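Local coordinates for protein aldehyde dehydrogenase (Staphylococcus aureus, PDB 6K10) that oxidises the carotenoid aldehyde 4,4'-diaponeurosporen-4-al to 4,4'-diaponeurosporenoic acid, an NAD-dependent step in staphyloxanthin biosynthesis, at residues 116-121 with 182-187; 250-255 with 409-414; 262-267 with 349-354. The protein carries 1 engineered substitution. All blocks are in the same frame, centred on the assembly; numbering follows the deposited sequence.

Interaction 1 of 3, residues 116-121 with 182-187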
loop_
_atom_site.group_PDB
_atom_site.type_symbol
_atom_site.label_atom_id
_atom_site.label_comp_id
_atom_site.label_asym_id
_atom_site.label_seq_id
_atom_site.Cartn_x
_atom_site.Cartn_y
_atom_site.Cartn_z
ATOM N N LEU A 116 -9.169 -6.175 10.604
ATOM C CA LEU A 116 -9.390 -5.444 11.842
ATOM C C LEU A 116 -9.556 -3.965 11.527
ATOM O O LEU A 116 -8.768 -3.398 10.763
ATOM C CB LEU A 116 -8.222 -5.645 12.812
ATOM C CG LEU A 116 -8.254 -4.843 14.116
ATOM C CD1 LEU A 116 -9.517 -5.139 14.918
ATOM C CD2 LEU A 116 -7.007 -5.114 14.943
ATOM N N ILE A 117 -10.576 -3.345 12.117
ATOM C CA ILE A 117 -10.851 -1.924 11.939
ATOM C C ILE A 117 -10.888 -1.275 13.315
ATOM O O ILE A 117 -11.706 -1.652 14.164
ATOM C CB ILE A 117 -12.169 -1.687 11.185
ATOM C CG1 ILE A 117 -12.070 -2.239 9.761
ATOM C CG2 ILE A 117 -12.514 -0.206 11.163
ATOM C CD1 ILE A 117 -13.377 -2.218 9.005
ATOM N N ILE A 118 -10.003 -0.305 13.535
ATOM C CA ILE A 118 -9.917 0.435 14.790
ATOM C C ILE A 118 -10.345 1.870 14.522
ATOM O O ILE A 118 -9.818 2.520 13.613
ATOM C CB ILE A 118 -8.495 0.394 15.378
ATOM C CG1 ILE A 118 -8.047 -1.047 15.619
ATOM C CG2 ILE A 118 -8.420 1.206 16.664
ATOM C CD1 ILE A 118 -6.549 -1.184 15.832
ATOM N N ALA A 119 -11.289 2.370 15.319
ATOM C CA ALA A 119 -11.805 3.708 15.092
ATOM C C ALA A 119 -11.682 4.571 16.339
ATOM O O ALA A 119 -11.887 4.080 17.451
ATOM C CB ALA A 119 -13.268 3.664 14.654
ATOM N N PRO A 120 -11.373 5.864 16.183
ATOM C CA PRO A 120 -11.219 6.740 17.349
ATOM C C PRO A 120 -12.524 7.413 17.745
ATOM O O PRO A 120 -13.592 7.044 17.248
ATOM C CB PRO A 120 -10.185 7.760 16.868
ATOM C CG PRO A 120 -10.516 7.914 15.415
ATOM C CD PRO A 120 -11.031 6.568 14.934
ATOM N N PHE A 121 -12.451 8.412 18.627
ATOM C CA PHE A 121 -13.634 9.003 19.240
ATOM C C PHE A 121 -14.261 10.138 18.437
ATOM O O PHE A 121 -15.430 10.457 18.680
ATOM C CB PHE A 121 -13.291 9.531 20.645
ATOM C CG PHE A 121 -12.456 10.797 20.633
ATOM C CD1 PHE A 121 -13.048 12.041 20.470
ATOM C CD2 PHE A 121 -11.089 10.743 20.820
ATOM C CE1 PHE A 121 -12.293 13.195 20.457
ATOM C CE2 PHE A 121 -10.329 11.899 20.821
ATOM C CZ PHE A 121 -10.933 13.128 20.643
ATOM N N THR A 182 -4.992 -6.919 22.556
ATOM C CA THR A 182 -5.291 -8.310 22.231
ATOM C C THR A 182 -5.520 -8.491 20.736
ATOM O O THR A 182 -5.092 -9.494 20.151
ATOM C CB THR A 182 -6.515 -8.775 23.019
ATOM O OG1 THR A 182 -6.272 -8.604 24.420
ATOM C CG2 THR A 182 -6.809 -10.238 22.736
ATOM N N LEU A 183 -6.180 -7.524 20.099
ATOM C CA LEU A 183 -6.550 -7.677 18.696
ATOM C C LEU A 183 -5.347 -7.528 17.771
ATOM O O LEU A 183 -5.204 -8.291 16.808
ATOM C CB LEU A 183 -7.639 -6.668 18.334
ATOM C CG LEU A 183 -9.025 -6.985 18.896
ATOM C CD1 LEU A 183 -9.897 -5.743 18.918
ATOM C CD2 LEU A 183 -9.673 -8.073 18.059
ATOM N N ILE A 184 -4.470 -6.557 18.039
ATOM C CA ILE A 184 -3.372 -6.272 17.118
ATOM C C ILE A 184 -2.279 -7.329 17.139
ATOM O O ILE A 184 -1.439 -7.350 16.230
ATOM C CB ILE A 184 -2.755 -4.888 17.402
ATOM C CG1 ILE A 184 -2.254 -4.794 18.843
ATOM C CG2 ILE A 184 -3.761 -3.785 17.105
ATOM C CD1 ILE A 184 -1.639 -3.448 19.180
ATOM N N HIS A 185 -2.259 -8.201 18.143
ATOM C CA HIS A 185 -1.305 -9.301 18.187
ATOM C C HIS A 185 -1.834 -10.566 17.526
ATOM O O HIS A 185 -1.101 -11.557 17.444
ATOM C CB HIS A 185 -0.907 -9.602 19.635
ATOM C CG HIS A 185 -0.045 -8.546 20.252
ATOM N ND1 HIS A 185 1.154 -8.149 19.699
ATOM C CD2 HIS A 185 -0.207 -7.803 21.371
ATOM C CE1 HIS A 185 1.692 -7.205 20.451
ATOM N NE2 HIS A 185 0.887 -6.978 21.473
ATOM N N LEU A 186 -3.086 -10.556 17.059
ATOM C CA LEU A 186 -3.656 -11.674 16.328
ATOM C C LEU A 186 -3.328 -11.556 14.842
ATOM O O LEU A 186 -3.256 -10.447 14.302
ATOM C CB LEU A 186 -5.170 -11.720 16.522
ATOM C CG LEU A 186 -5.627 -12.013 17.952
ATOM C CD1 LEU A 186 -7.142 -11.936 18.069
ATOM C CD2 LEU A 186 -5.119 -13.375 18.396
ATOM N N PRO A 187 -3.121 -12.698 14.141
ATOM C CA PRO A 187 -2.699 -12.650 12.729
ATOM C C PRO A 187 -3.848 -12.315 11.780
ATOM O O PRO A 187 -4.229 -13.109 10.912
ATOM C CB PRO A 187 -2.143 -14.061 12.510
ATOM C CG PRO A 187 -2.982 -14.913 13.394
ATOM C CD PRO A 187 -3.252 -14.083 14.629
#
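Leu183 and Ile184, of helix 177-184, pack against Leu116 and Ile118 at the end of strand 104-118, a helix-on-sheet contact of the Rossmann-like NAD-binding domain of aldehyde dehydrogenases. The helix belongs to a beta-alpha-beta crossover: it leaves strand 170-172 and leads to strand 190-194, which pairs in parallel with strand 104-118. The closest backbone approach is between the CA atoms of Leu116 and Leu183, 7.7 Å apart, and the contact buries 152 Å² in all, with all four touching residues buried.

Leu183 comes first. Its side chain runs at a slant to that of Leu116 and engages both methyls of the leucine: its CB lies 3.8 Å from Leu116 CD2, and its CD1 lies 4.1 Å from Leu116 CD1. Leu116 brings its branch to this point by holding CG anti to the backbone N (chi1 175°). Ile11 of helix 10-23 also touches Leu183.

At Ile184 the branch methyl takes over. CG2 is 4.1 Å from Leu116 CD2, so that this leucine methyl bridges two consecutive helix residues. The same CG2 completes the apolar layer with Ile118, whose side chain lies at roughly a right angle to that of Ile184 and whose CD1 is 4.0 Å from Ile184 CG2. Ile202 and Ala206 of helix 197-209 flank Ile184 as well, and Val203 of that helix meets Ile118.

Farther along, the side chain of Leu186 touches Phe15 of helix 10-23. Its backbone folds back on the helix, Leu186 N donating to Leu183 O at 3.1 Å.

Interaction 2 of 3, residues 250-255 with 409-414. Engineered in segment 250-255: Ser251 (natural residue Cys).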
loop_
_atom_site.group_PDB
_atom_site.type_symbol
_atom_site.label_atom_id
_atom_site.label_comp_id
_atom_site.label_asym_id
_atom_site.label_seq_id
_atom_site.Cartn_x
_atom_site.Cartn_y
_atom_site.Cartn_z
ATOM N N THR A 250 -10.858 17.170 14.713
ATOM C CA THR A 250 -10.754 16.652 13.356
ATOM C C THR A 250 -9.286 16.573 12.966
ATOM O O THR A 250 -8.519 17.505 13.221
ATOM C CB THR A 250 -11.515 17.539 12.361
ATOM O OG1 THR A 250 -12.846 17.763 12.842
ATOM C CG2 THR A 250 -11.583 16.880 10.992
ATOM N N SER A 251 -8.903 15.456 12.345
ATOM C CA SER A 251 -7.507 15.276 11.968
ATOM C C SER A 251 -7.089 16.207 10.838
ATOM O O SER A 251 -5.897 16.506 10.702
ATOM C CB SER A 251 -7.254 13.818 11.585
ATOM O OG SER A 251 -8.022 13.447 10.454
ATOM N N VAL A 252 -8.034 16.682 10.034
ATOM C CA VAL A 252 -7.736 17.616 8.957
ATOM C C VAL A 252 -8.249 19.018 9.286
ATOM O O VAL A 252 -8.338 19.871 8.405
ATOM C CB VAL A 252 -8.287 17.115 7.612
ATOM C CG1 VAL A 252 -7.701 15.745 7.277
ATOM C CG2 VAL A 252 -9.795 17.048 7.650
ATOM N N ALA A 253 -8.585 19.268 10.547
ATOM C CA ALA A 253 -8.932 20.617 10.954
ATOM C C ALA A 253 -7.703 21.517 10.872
ATOM O O ALA A 253 -6.584 21.079 11.152
ATOM C CB ALA A 253 -9.481 20.630 12.377
ATOM N N PRO A 254 -7.880 22.775 10.476
ATOM C CA PRO A 254 -6.788 23.746 10.611
ATOM C C PRO A 254 -6.222 23.718 12.020
ATOM O O PRO A 254 -6.913 24.037 12.991
ATOM C CB PRO A 254 -7.475 25.079 10.302
ATOM C CG PRO A 254 -8.537 24.699 9.323
ATOM C CD PRO A 254 -9.059 23.368 9.818
ATOM N N ASP A 255 -4.967 23.288 12.140
ATOM C CA ASP A 255 -4.356 23.312 13.461
ATOM C C ASP A 255 -3.856 24.709 13.809
ATOM O O ASP A 255 -4.195 25.242 14.869
ATOM C CB ASP A 255 -3.215 22.293 13.548
ATOM C CG ASP A 255 -2.653 22.176 14.952
ATOM O OD1 ASP A 255 -1.802 23.009 15.333
ATOM O OD2 ASP A 255 -3.087 21.257 15.685
ATOM N N LEU A 409 -11.521 11.269 -4.510
ATOM C CA LEU A 409 -10.208 11.687 -4.049
ATOM C C LEU A 409 -9.746 10.750 -2.947
ATOM O O LEU A 409 -10.444 10.622 -1.932
ATOM C CB LEU A 409 -10.258 13.127 -3.532
ATOM C CG LEU A 409 -10.405 14.247 -4.561
ATOM C CD1 LEU A 409 -10.419 15.591 -3.859
ATOM C CD2 LEU A 409 -9.290 14.204 -5.598
ATOM N N PRO A 410 -8.606 10.078 -3.079
ATOM C CA PRO A 410 -8.112 9.261 -1.967
ATOM C C PRO A 410 -7.812 10.126 -0.753
ATOM O O PRO A 410 -7.339 11.256 -0.874
ATOM C CB PRO A 410 -6.841 8.618 -2.533
ATOM C CG PRO A 410 -6.415 9.537 -3.629
ATOM C CD PRO A 410 -7.691 10.047 -4.230
ATOM N N PHE A 411 -8.114 9.592 0.426
ATOM C CA PHE A 411 -7.911 10.302 1.682
ATOM C C PHE A 411 -6.924 9.521 2.531
ATOM O O PHE A 411 -7.196 8.378 2.903
ATOM C CB PHE A 411 -9.232 10.493 2.432
ATOM C CG PHE A 411 -9.058 10.999 3.837
ATOM C CD1 PHE A 411 -8.245 12.093 4.100
ATOM C CD2 PHE A 411 -9.691 10.374 4.902
ATOM C CE1 PHE A 411 -8.076 12.554 5.395
ATOM C CE2 PHE A 411 -9.526 10.835 6.198
ATOM C CZ PHE A 411 -8.717 11.927 6.444
ATOM N N GLY A 412 -5.792 10.138 2.842
ATOM C CA GLY A 412 -4.773 9.483 3.643
ATOM C C GLY A 412 -3.601 10.411 3.855
ATOM O O GLY A 412 -3.511 11.481 3.252
ATOM N N GLY A 413 -2.697 9.981 4.733
ATOM C CA GLY A 413 -1.537 10.762 5.094
ATOM C C GLY A 413 -0.266 10.291 4.408
ATOM O O GLY A 413 -0.274 9.456 3.501
ATOM N N VAL A 414 0.847 10.856 4.865
ATOM C CA VAL A 414 2.173 10.509 4.366
ATOM C C VAL A 414 3.164 10.806 5.481
ATOM O O VAL A 414 2.996 11.764 6.239
ATOM C CB VAL A 414 2.502 11.278 3.062
ATOM C CG1 VAL A 414 2.524 12.783 3.308
ATOM C CG2 VAL A 414 3.824 10.802 2.474
#
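Val252 and Phe411 link two loops that never come close through their backbones: the nearest CA pair, Val252 with Gly413, is 10.0 Å apart. Thr250 to Ala253 form a type I beta turn, closed by a weak hydrogen bond of 3.2 Å from Ala253 N to Thr250 O. This turn is the nucleophile loop of the aldehyde dehydrogenase fold; Ser251 is an engineered replacement for the cysteine predicted to be catalytic.

Around the contact, the ring of His423 meets that of Phe411, and the side chain of Glu217, also a predicted active-site residue, lies about 4 Å from that of Phe411. The 409-414 loop continues to the dimer interface, where Pro410 O is hydrogen-bonded to Ser436 OG of the second subunit. Val252 is held through its backbone too, its O accepting a hydrogen bond from Tyr374 OH.

With 74 Å² buried, the contact between the loops depends on one ring bridging the gap. Phe411 places its CG anti to the backbone N (chi1 170°), and the far end of its ring meets the turn. Val252 comes from the opposite direction with one methyl. That methyl, CG1, lies over the bond between two ring carbons, 4.0 Å from Phe411 CZ and closer still, at 3.7 Å, to Phe411 CE1.

Interaction 3 of 3, residues 262-267 with 349-354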
loop_
_atom_site.group_PDB
_atom_site.type_symbol
_atom_site.label_atom_id
_atom_site.label_comp_id
_atom_site.label_asym_id
_atom_site.label_seq_id
_atom_site.Cartn_x
_atom_site.Cartn_y
_atom_site.Cartn_z
ATOM N N SER A 262 1.255 41.427 6.618
ATOM C CA SER A 262 0.480 42.567 6.141
ATOM C C SER A 262 -1.026 42.374 6.280
ATOM O O SER A 262 -1.771 43.354 6.167
ATOM C CB SER A 262 0.833 42.856 4.680
ATOM O OG SER A 262 0.358 41.826 3.829
ATOM N N VAL A 263 -1.497 41.150 6.515
ATOM C CA VAL A 263 -2.935 40.906 6.553
ATOM C C VAL A 263 -3.339 40.153 7.813
ATOM O O VAL A 263 -4.470 39.665 7.908
ATOM C CB VAL A 263 -3.398 40.142 5.297
ATOM C CG1 VAL A 263 -3.198 40.987 4.046
ATOM C CG2 VAL A 263 -2.654 38.822 5.178
ATOM N N LYS A 264 -2.432 40.051 8.790
ATOM C CA LYS A 264 -2.772 39.362 10.033
ATOM C C LYS A 264 -3.969 40.005 10.718
ATOM O O LYS A 264 -4.941 39.329 11.069
ATOM C CB LYS A 264 -1.593 39.345 11.006
ATOM C CG LYS A 264 -2.025 38.804 12.378
ATOM C CD LYS A 264 -0.916 38.792 13.409
ATOM C CE LYS A 264 -0.462 40.184 13.814
ATOM N NZ LYS A 264 -1.504 40.914 14.580
ATOM N N ASP A 265 -3.898 41.317 10.945
ATOM C CA ASP A 265 -4.967 41.989 11.673
ATOM C C ASP A 265 -6.280 41.927 10.905
ATOM O O ASP A 265 -7.352 41.800 11.507
ATOM C CB ASP A 265 -4.570 43.434 11.968
ATOM C CG ASP A 265 -3.437 43.528 12.970
ATOM O OD1 ASP A 265 -3.375 42.674 13.882
ATOM O OD2 ASP A 265 -2.605 44.449 12.845
ATOM N N ASP A 266 -6.215 42.005 9.573
ATOM C CA ASP A 266 -7.415 41.802 8.768
ATOM C C ASP A 266 -7.997 40.414 8.992
ATOM O O ASP A 266 -9.218 40.253 9.106
ATOM C CB ASP A 266 -7.099 42.005 7.285
ATOM C CG ASP A 266 -6.824 43.454 6.935
ATOM O OD1 ASP A 266 -7.399 44.349 7.588
ATOM O OD2 ASP A 266 -6.033 43.693 6.001
ATOM N N LEU A 267 -7.136 39.395 9.057
ATOM C CA LEU A 267 -7.620 38.030 9.233
ATOM C C LEU A 267 -8.265 37.843 10.598
ATOM O O LEU A 267 -9.325 37.217 10.712
ATOM C CB LEU A 267 -6.475 37.036 9.045
ATOM C CG LEU A 267 -6.878 35.565 9.142
ATOM C CD1 LEU A 267 -7.848 35.203 8.025
ATOM C CD2 LEU A 267 -5.654 34.667 9.118
ATOM N N LEU A 349 -7.214 28.161 17.898
ATOM C CA LEU A 349 -6.589 28.444 16.606
ATOM C C LEU A 349 -5.468 29.460 16.771
ATOM O O LEU A 349 -5.727 30.677 16.815
ATOM C CB LEU A 349 -7.630 28.948 15.608
ATOM C CG LEU A 349 -7.152 29.116 14.166
ATOM C CD1 LEU A 349 -6.667 27.785 13.602
ATOM C CD2 LEU A 349 -8.271 29.685 13.315
ATOM N N PRO A 350 -4.216 29.018 16.870
ATOM C CA PRO A 350 -3.100 29.965 16.976
ATOM C C PRO A 350 -2.761 30.567 15.622
ATOM O O PRO A 350 -2.844 29.906 14.584
ATOM C CB PRO A 350 -1.946 29.099 17.496
ATOM C CG PRO A 350 -2.299 27.709 17.092
ATOM C CD PRO A 350 -3.793 27.622 17.063
ATOM N N ILE A 351 -2.360 31.834 15.645
ATOM C CA ILE A 351 -2.058 32.593 14.437
ATOM C C ILE A 351 -0.618 33.084 14.531
ATOM O O ILE A 351 -0.279 33.859 15.434
ATOM C CB ILE A 351 -3.035 33.764 14.251
ATOM C CG1 ILE A 351 -4.460 33.233 14.065
ATOM C CG2 ILE A 351 -2.624 34.633 13.073
ATOM C CD1 ILE A 351 -5.528 34.291 14.191
ATOM N N LEU A 352 0.223 32.624 13.609
ATOM C CA LEU A 352 1.616 33.035 13.515
ATOM C C LEU A 352 1.828 33.822 12.229
ATOM O O LEU A 352 1.179 33.561 11.213
ATOM C CB LEU A 352 2.566 31.828 13.533
ATOM C CG LEU A 352 2.635 30.896 14.748
ATOM C CD1 LEU A 352 1.443 29.946 14.816
ATOM C CD2 LEU A 352 3.943 30.114 14.733
ATOM N N THR A 353 2.747 34.783 12.271
ATOM C CA THR A 353 3.028 35.614 11.109
ATOM C C THR A 353 4.319 35.188 10.425
ATOM O O THR A 353 5.222 34.624 11.047
ATOM C CB THR A 353 3.128 37.091 11.491
ATOM O OG1 THR A 353 4.273 37.297 12.326
ATOM C CG2 THR A 353 1.902 37.514 12.233
ATOM N N TYR A 354 4.395 35.474 9.127
ATOM C CA TYR A 354 5.600 35.256 8.343
ATOM C C TYR A 354 5.775 36.435 7.398
ATOM O O TYR A 354 4.823 37.158 7.099
ATOM C CB TYR A 354 5.539 33.923 7.575
ATOM C CG TYR A 354 4.583 33.901 6.398
ATOM C CD1 TYR A 354 4.997 34.301 5.135
ATOM C CD2 TYR A 354 3.270 33.469 6.548
ATOM C CE1 TYR A 354 4.136 34.279 4.056
ATOM C CE2 TYR A 354 2.398 33.443 5.470
ATOM C CZ TYR A 354 2.840 33.852 4.229
ATOM O OH TYR A 354 1.989 33.832 3.148
#
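Lys264 and Thr353 mark the closest backbone approach, with CA atoms 7.0 Å apart, where the first turn of helix 264-279 passes over strand 348-354. The arrangement is a helix-on-sheet contact of the alpha/beta catalytic domain: the helix follows strand 256-260, and strand 348-354 is that strand's parallel neighbour. Val263 occupies the N-cap position, and the first turn is secured by Leu267 N donating to Val263 O at 2.9 Å.

The close contacts are made by the aliphatic part of Lys264, which slants across the methyl of Thr353. Thr353 CG2 is approached by a run of lysine carbons, with Lys264 CE 3.9 Å away. Lys264 CD is modelled 3.3 Å from Thr353 CG2, shorter than usual for two carbons, so the exact value is doubtful. Deeper in, Lys264 CG reaches Ile351 CG2 at 4.3 Å. Ile351 is buried and also meets Val259 of strand 256-260 and Ile268 and Leu271 farther along the helix, so it joins strand to helix below the lysine.

The lysine chain starts extended and then bends twice, at chi3 67° and chi4 68°, which turns the ammonium away from the threonine methyl. Two carboxylates hold it: Asp331 by a salt bridge outside the two segments, and the next residue in the helix, Asp265, by another. There Lys264 NZ meets Asp265 OD1 at 2.7 Å, coming from above the carboxylate, 39° out of its plane.

In the fold
Interaction 1 comes first along the chain and belongs to the sheet around strand 104-118. Both segments of interaction 3 fall in the sequence between those of interaction 2, and they belong to the other mixed sheet, around strands 256-260 and 348-354. Interaction 2 lies between: its centre is 21 Å from that of interaction 1 and 23 Å from that of interaction 3, whereas the outer two are 41 Å apart on opposite sides of the chain's centre. Segment 250-255 runs into strand 256-260, and Asp255 O touches Pro350 CD at 3.3 Å. Segment 409-414 instead leads to strand 418-419 of the first sheet. The predicted catalytic position thus sits where the two sheets' domains meet.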